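Local coordinates for protein xylulokinase (Brucella ovis, PDB 5VM1) that probably catalyses the ATP-dependent phosphorylation of D-xylulose to D-xylulose 5-phosphate, as a sugar kinase of the FGGY family, at residues G33-E38 and I64-A69; A246-M251 and F287-P292; R324-T329 and D366-T371. All blocks are in the same frame, centred on the assembly; numbering follows the deposited sequence.

Contact 1 of 3, residues G33-E38 and I64-A69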
# COMPACT_ATOMS: atom_id res chain seq x y z
N GLY A 33 12.69 2.54 20.04
CA GLY A 33 13.52 1.50 19.47
C GLY A 33 12.73 0.79 18.39
O GLY A 33 11.50 0.92 18.30
N ALA A 34 13.46 0.03 17.58
CA ALA A 34 12.86 -0.69 16.47
C ALA A 34 13.68 -1.94 16.21
O ALA A 34 14.89 -1.96 16.44
CB ALA A 34 12.80 0.15 15.20
N ALA A 35 13.03 -2.98 15.71
CA ALA A 35 13.73 -4.22 15.39
C ALA A 35 13.07 -4.84 14.17
O ALA A 35 11.92 -4.57 13.86
CB ALA A 35 13.75 -5.20 16.57
N HIS A 36 13.84 -5.70 13.50
CA HIS A 36 13.42 -6.32 12.25
C HIS A 36 13.58 -7.83 12.35
O HIS A 36 14.56 -8.33 12.91
CB HIS A 36 14.26 -5.79 11.07
CG HIS A 36 13.64 -6.02 9.74
ND1 HIS A 36 14.04 -7.04 8.89
CD2 HIS A 36 12.64 -5.38 9.09
CE1 HIS A 36 13.32 -7.01 7.79
NE2 HIS A 36 12.45 -6.01 7.89
N GLY A 37 12.64 -8.55 11.73
CA GLY A 37 12.74 -9.98 11.57
C GLY A 37 12.54 -10.31 10.11
O GLY A 37 11.56 -9.87 9.51
N GLU A 38 13.48 -11.04 9.51
CA GLU A 38 13.48 -11.26 8.07
C GLU A 38 12.43 -12.28 7.65
O GLU A 38 12.04 -13.17 8.42
CB GLU A 38 14.83 -11.75 7.59
CG GLU A 38 15.90 -10.70 7.63
CD GLU A 38 17.12 -11.16 6.88
OE1 GLU A 38 17.83 -10.30 6.33
OE2 GLU A 38 17.36 -12.39 6.82
N ILE A 64 10.25 -8.83 18.44
CA ILE A 64 9.74 -8.44 19.75
C ILE A 64 10.78 -8.68 20.83
O ILE A 64 11.12 -7.76 21.59
CB ILE A 64 8.44 -9.19 20.09
CG1 ILE A 64 7.26 -8.65 19.30
CG2 ILE A 64 8.16 -9.10 21.59
CD1 ILE A 64 6.00 -9.45 19.54
N GLU A 65 11.31 -9.90 20.93
CA GLU A 65 12.25 -10.16 22.02
C GLU A 65 13.51 -9.33 21.84
O GLU A 65 14.06 -8.81 22.81
CB GLU A 65 12.57 -11.65 22.15
N ALA A 66 13.95 -9.14 20.59
CA ALA A 66 15.10 -8.28 20.33
C ALA A 66 14.84 -6.86 20.80
O ALA A 66 15.75 -6.18 21.31
CB ALA A 66 15.43 -8.29 18.84
N LEU A 67 13.61 -6.38 20.63
CA LEU A 67 13.22 -5.08 21.15
C LEU A 67 13.10 -5.10 22.67
O LEU A 67 13.58 -4.18 23.35
CB LEU A 67 11.91 -4.64 20.50
CG LEU A 67 11.62 -3.15 20.49
CD1 LEU A 67 12.55 -2.52 19.50
CD2 LEU A 67 10.18 -2.88 20.13
N ARG A 68 12.45 -6.13 23.23
CA ARG A 68 12.31 -6.23 24.68
C ARG A 68 13.66 -6.36 25.36
O ARG A 68 13.86 -5.83 26.45
CB ARG A 68 11.41 -7.40 25.07
N ALA A 69 14.61 -7.05 24.73
CA ALA A 69 15.91 -7.21 25.36
C ALA A 69 16.74 -5.93 25.33
O ALA A 69 17.68 -5.81 26.10
CB ALA A 69 16.68 -8.36 24.70
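Ala66 and Leu67 of helix 53-70 rest on Gly33, Ala34 and Ala35 of strand 31-38, an outermost strand of the six-stranded mixed sheet in the N-terminal, actin-like domain. The helix belongs to a beta-alpha-beta crossover that carries the chain from this strand to strand 78-85, with strands 19-26 and 9-15 lying between the two. It therefore runs back along the strand that precedes it: the axes of the two short segments run at 151° to each other, close to antiparallel, and come within 7.4 Å, a separation that suits small residues. Ile64 turns its branched side chain away from the strand and packs on Phe75 of helix 72-76, placing a bulky apolar group on the buried flank of the helix. Two residues on, the methyl of Ala66 faces the strand, and its CB lies 4.2 Å from Ala35 CB. Two alanines facing each other let the backbones come close near the surface of the protein. Leu67 supplies the longer reach. Its CA is 5.8 Å from the CA of Ala35, and its CG stands anti to the backbone N (chi1 -157°), which brings CD1 against the strand backbone; the same side chain also touches Leu24 on the neighbouring strand. Gly33, with no side chain, leaves its backbone accessible to this methyl, while the methyl of Ala34 turns to the other side of the strand, onto Lys21 and Leu23. Leu67 CD1 packs 4.1 Å from Ala35 CB and sits over the flat face of the Gly33-Ala34 peptide, 3.5 Å from Gly33 C.

Contact 2 of 3, residues A246-M251 and F287-P292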
# COMPACT_ATOMS: atom_id res chain seq x y z
N ALA A 246 -2.15 2.01 6.75
CA ALA A 246 -1.27 2.16 7.91
C ALA A 246 -0.23 3.24 7.65
O ALA A 246 -0.02 4.13 8.48
CB ALA A 246 -0.55 0.85 8.20
N SER A 247 0.40 3.18 6.48
CA SER A 247 1.40 4.16 6.09
C SER A 247 0.83 5.56 6.12
O SER A 247 1.46 6.49 6.65
CB SER A 247 1.90 3.79 4.69
OG SER A 247 3.19 4.26 4.47
N ALA A 248 -0.40 5.72 5.61
CA ALA A 248 -1.07 7.02 5.59
C ALA A 248 -1.35 7.54 7.00
O ALA A 248 -1.23 8.75 7.25
CB ALA A 248 -2.37 6.92 4.80
N CYS A 249 -1.71 6.65 7.94
CA CYS A 249 -1.84 7.06 9.34
C CYS A 249 -0.50 7.51 9.91
O CYS A 249 -0.44 8.45 10.69
CB CYS A 249 -2.39 5.93 10.20
SG CYS A 249 -4.13 5.57 9.98
N GLY A 250 0.59 6.85 9.51
CA GLY A 250 1.90 7.30 9.95
C GLY A 250 2.26 8.66 9.37
O GLY A 250 2.99 9.43 10.00
N MET A 251 1.76 8.97 8.18
CA MET A 251 2.10 10.20 7.49
C MET A 251 1.17 11.36 7.79
O MET A 251 1.47 12.49 7.39
CB MET A 251 2.07 9.97 5.98
CG MET A 251 2.93 10.95 5.24
SD MET A 251 4.50 10.13 5.05
CE MET A 251 3.83 8.70 4.14
N PHE A 287 -10.87 2.32 -1.09
CA PHE A 287 -10.91 1.44 0.06
C PHE A 287 -11.29 2.25 1.28
O PHE A 287 -11.10 3.47 1.33
CB PHE A 287 -9.55 0.79 0.33
CG PHE A 287 -9.04 -0.11 -0.75
CD1 PHE A 287 -9.86 -1.06 -1.33
CD2 PHE A 287 -7.71 -0.06 -1.14
CE1 PHE A 287 -9.37 -1.92 -2.32
CE2 PHE A 287 -7.21 -0.91 -2.13
CZ PHE A 287 -8.05 -1.85 -2.71
N CYS A 288 -11.77 1.54 2.30
CA CYS A 288 -11.93 2.15 3.62
C CYS A 288 -10.57 2.55 4.17
O CYS A 288 -9.55 1.91 3.91
CB CYS A 288 -12.59 1.18 4.60
SG CYS A 288 -14.18 0.49 4.07
N HIS A 289 -10.56 3.63 4.94
CA HIS A 289 -9.37 4.02 5.67
C HIS A 289 -9.34 3.30 7.02
O HIS A 289 -10.23 2.52 7.34
CB HIS A 289 -9.33 5.53 5.87
CG HIS A 289 -7.95 6.10 5.95
ND1 HIS A 289 -6.90 5.43 6.54
CD2 HIS A 289 -7.45 7.30 5.56
CE1 HIS A 289 -5.82 6.18 6.51
NE2 HIS A 289 -6.13 7.33 5.93
N ALA A 290 -8.30 3.53 7.80
CA ALA A 290 -8.24 2.93 9.13
C ALA A 290 -9.09 3.69 10.12
O ALA A 290 -9.24 3.23 11.26
CB ALA A 290 -6.81 2.87 9.65
N LEU A 291 -9.62 4.85 9.74
CA LEU A 291 -10.36 5.62 10.72
C LEU A 291 -11.85 5.51 10.43
O LEU A 291 -12.25 5.33 9.28
CB LEU A 291 -9.93 7.08 10.73
CG LEU A 291 -8.41 7.28 10.81
CD1 LEU A 291 -8.04 8.72 11.09
CD2 LEU A 291 -7.79 6.37 11.84
N PRO A 292 -12.69 5.61 11.44
CA PRO A 292 -14.12 5.44 11.20
C PRO A 292 -14.63 6.54 10.28
O PRO A 292 -14.05 7.63 10.19
CB PRO A 292 -14.73 5.51 12.60
CG PRO A 292 -13.69 6.10 13.44
CD PRO A 292 -12.36 5.78 12.86
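His289 reaches from the loop after strand 285-288 to helix 243-251, where its ring meets Ala248 and Cys249. From CB, the first torsion sets CG anti to the backbone N (chi1 -150°), which brings the ring up to the helix. ND1 turns back to its own chain and accepts a hydrogen bond from Ala290 N at 2.7 Å; the donor is tilted 16° out of the ring plane. CE1, the leading carbon, touches two helix side chains at once, 3.9 Å from Ala248 CB and 3.9 Å from Cys249 SG. NE2 lies alongside the same alanine methyl and gives its hydrogen to the carbonyl oxygen of Thr253, two residues after Met251. With both nitrogens engaged, the ring's rotation is fixed and its buried polar atoms are satisfied; histidine suits the place because it can accept at one nitrogen and donate at the other. Phe270 adds an edge-to-face contact. Ala248 is small enough to let the imidazole come close to the helix. Cys249 SG approaches the ring obliquely and continues into an apolar patch, 3.8 Å from Ala290 CB and 4.2 Å from Leu291 CD2. Leu440 of helix 433-446 touches Cys249, Ala290 and Leu291, so the thiol serves here as a compact apolar group. The helix follows strand 236-242 of one sheet, whereas the loop leaves an outermost strand of the other; the contact thus joins the two halves of the actin-like fold characteristic of FGGY kinases, through the very helix that starts at Asp243, the predicted proton acceptor.

Contact 3 of 3, residues R324-T329 and D366-T371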
# COMPACT_ATOMS: atom_id res chain seq x y z
N ARG A 324 22.58 11.77 -10.07
CA ARG A 324 23.70 12.69 -9.89
C ARG A 324 24.14 13.32 -11.22
O ARG A 324 24.53 14.49 -11.25
CB ARG A 324 24.87 11.97 -9.22
CG ARG A 324 25.83 12.90 -8.50
CD ARG A 324 27.13 12.18 -8.11
NE ARG A 324 27.56 11.25 -9.14
CZ ARG A 324 28.35 11.56 -10.16
NH1 ARG A 324 28.82 12.79 -10.29
NH2 ARG A 324 28.66 10.63 -11.06
N GLU A 325 24.08 12.57 -12.33
CA GLU A 325 24.49 13.13 -13.62
C GLU A 325 23.50 14.17 -14.11
O GLU A 325 23.90 15.20 -14.65
CB GLU A 325 24.67 12.01 -14.65
CG GLU A 325 25.05 12.48 -16.07
CD GLU A 325 25.18 11.32 -17.05
OE1 GLU A 325 24.39 10.36 -16.96
OE2 GLU A 325 26.10 11.34 -17.90
N LEU A 326 22.20 13.94 -13.91
CA LEU A 326 21.18 14.87 -14.38
C LEU A 326 21.20 16.18 -13.59
O LEU A 326 21.06 17.27 -14.17
CB LEU A 326 19.81 14.21 -14.29
CG LEU A 326 18.63 14.96 -14.88
CD1 LEU A 326 18.87 15.25 -16.35
CD2 LEU A 326 17.38 14.11 -14.67
N GLY A 327 21.39 16.10 -12.28
CA GLY A 327 21.58 17.29 -11.46
C GLY A 327 20.37 17.66 -10.63
O GLY A 327 19.32 17.00 -10.64
N GLU A 328 20.52 18.80 -9.94
CA GLU A 328 19.50 19.32 -9.05
C GLU A 328 18.59 20.37 -9.70
O GLU A 328 17.49 20.59 -9.20
CB GLU A 328 20.15 19.95 -7.80
CG GLU A 328 21.21 19.10 -7.07
CD GLU A 328 20.61 18.02 -6.17
OE1 GLU A 328 19.91 18.35 -5.18
OE2 GLU A 328 20.87 16.83 -6.44
N THR A 329 19.00 20.94 -10.83
CA THR A 329 18.23 21.99 -11.49
C THR A 329 17.30 21.40 -12.55
O THR A 329 17.72 20.59 -13.38
CB THR A 329 19.17 23.02 -12.11
OG1 THR A 329 19.89 23.68 -11.07
CG2 THR A 329 18.38 24.06 -12.91
N ASP A 366 21.61 12.45 -25.27
CA ASP A 366 22.61 11.67 -24.57
C ASP A 366 21.94 10.86 -23.46
O ASP A 366 20.72 10.89 -23.27
CB ASP A 366 23.72 12.58 -24.02
CG ASP A 366 23.17 13.75 -23.17
OD1 ASP A 366 22.00 13.73 -22.75
OD2 ASP A 366 23.94 14.70 -22.92
N ARG A 367 22.75 10.13 -22.70
CA ARG A 367 22.22 9.33 -21.60
C ARG A 367 21.41 10.16 -20.62
O ARG A 367 20.37 9.71 -20.15
CB ARG A 367 23.34 8.61 -20.86
CG ARG A 367 22.79 7.74 -19.77
CD ARG A 367 23.87 6.91 -19.16
NE ARG A 367 24.89 7.69 -18.48
CZ ARG A 367 26.15 7.29 -18.35
NH1 ARG A 367 26.52 6.11 -18.87
NH2 ARG A 367 27.02 8.06 -17.72
N SER A 368 21.91 11.35 -20.26
CA SER A 368 21.22 12.22 -19.32
C SER A 368 19.87 12.68 -19.87
O SER A 368 18.91 12.85 -19.11
CB SER A 368 22.10 13.41 -18.96
OG SER A 368 21.34 14.49 -18.46
N ALA A 369 19.79 12.92 -21.17
CA ALA A 369 18.51 13.36 -21.72
C ALA A 369 17.46 12.26 -21.59
O ALA A 369 16.29 12.55 -21.36
CB ALA A 369 18.65 13.80 -23.17
N LEU A 370 17.87 11.00 -21.71
CA LEU A 370 16.90 9.92 -21.60
C LEU A 370 16.54 9.66 -20.14
O LEU A 370 15.36 9.43 -19.84
CB LEU A 370 17.44 8.65 -22.26
CG LEU A 370 16.99 8.48 -23.71
CD1 LEU A 370 17.48 9.61 -24.54
CD2 LEU A 370 17.53 7.18 -24.23
N THR A 371 17.51 9.73 -19.23
CA THR A 371 17.21 9.78 -17.80
C THR A 371 16.14 10.83 -17.49
O THR A 371 15.14 10.53 -16.83
CB THR A 371 18.49 10.08 -17.00
OG1 THR A 371 19.40 8.99 -17.14
CG2 THR A 371 18.19 10.31 -15.51
O HOH W 1 21.56 10.66 -16.12
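Glu325 and Arg367 form a salt bridge, their side chains crossing at about a right angle. The carboxylate is carried out on an extended chain, whereas Arg367 bends at its third torsion (chi3 64°), bringing the NE edge of the guanidinium round to the acid. Arg367 NE points almost straight at Glu325 OE1, 3.1 Å away (168°), in the guanidinium plane and on the syn lone pair. The second bond, Arg367 NH2 to Glu325 OE2 at 3.4 Å, is weak, consistent with planes turned 52° apart. A water gives a hydrogen bond to Glu325 OE1 and accepts one from Thr371 OG1, tying the acid to the second helix one turn beyond Arg367. The pair links the end of helix 319-326 to the start of helix 367-390 in the C-terminal FGGY domain. Gly327, with positive phi, takes the chain out of the first helix; Asp366 is the N-cap of the second, its OD1 accepting from Ala369 N at 2.8 Å. Next to Glu325 in the sequence, Leu326 divides its methyls: CD1 lies against Ser368 OG, a side chain short enough to let the backbones approach, while CD2 slides past Thr371 CG2, 4.0 Å away.

The three contacts follow one another along the chain without touching. Contact 1 lies at the outer edge of the N-terminal sheet, contact 2 between the two actin-like halves with its centre about 10 Å from the centre of the chain, and contact 3 with its centre about 30 Å from it. Centres of contacts 1 and 2 are about 24 Å apart, those of 2 and 3 about 36 Å. Contact 2 is near two predicted sites: the side chain of Ala248 is about 10 Å from that of Asp243, the predicted proton acceptor, and that of His289 about 10 Å from that of Met87, a predicted substrate-binding residue. In contact 1, the side chain of Ala34 is about 10 Å from that of Asp14, predicted to matter for activity; contact 3 is remote from these sites.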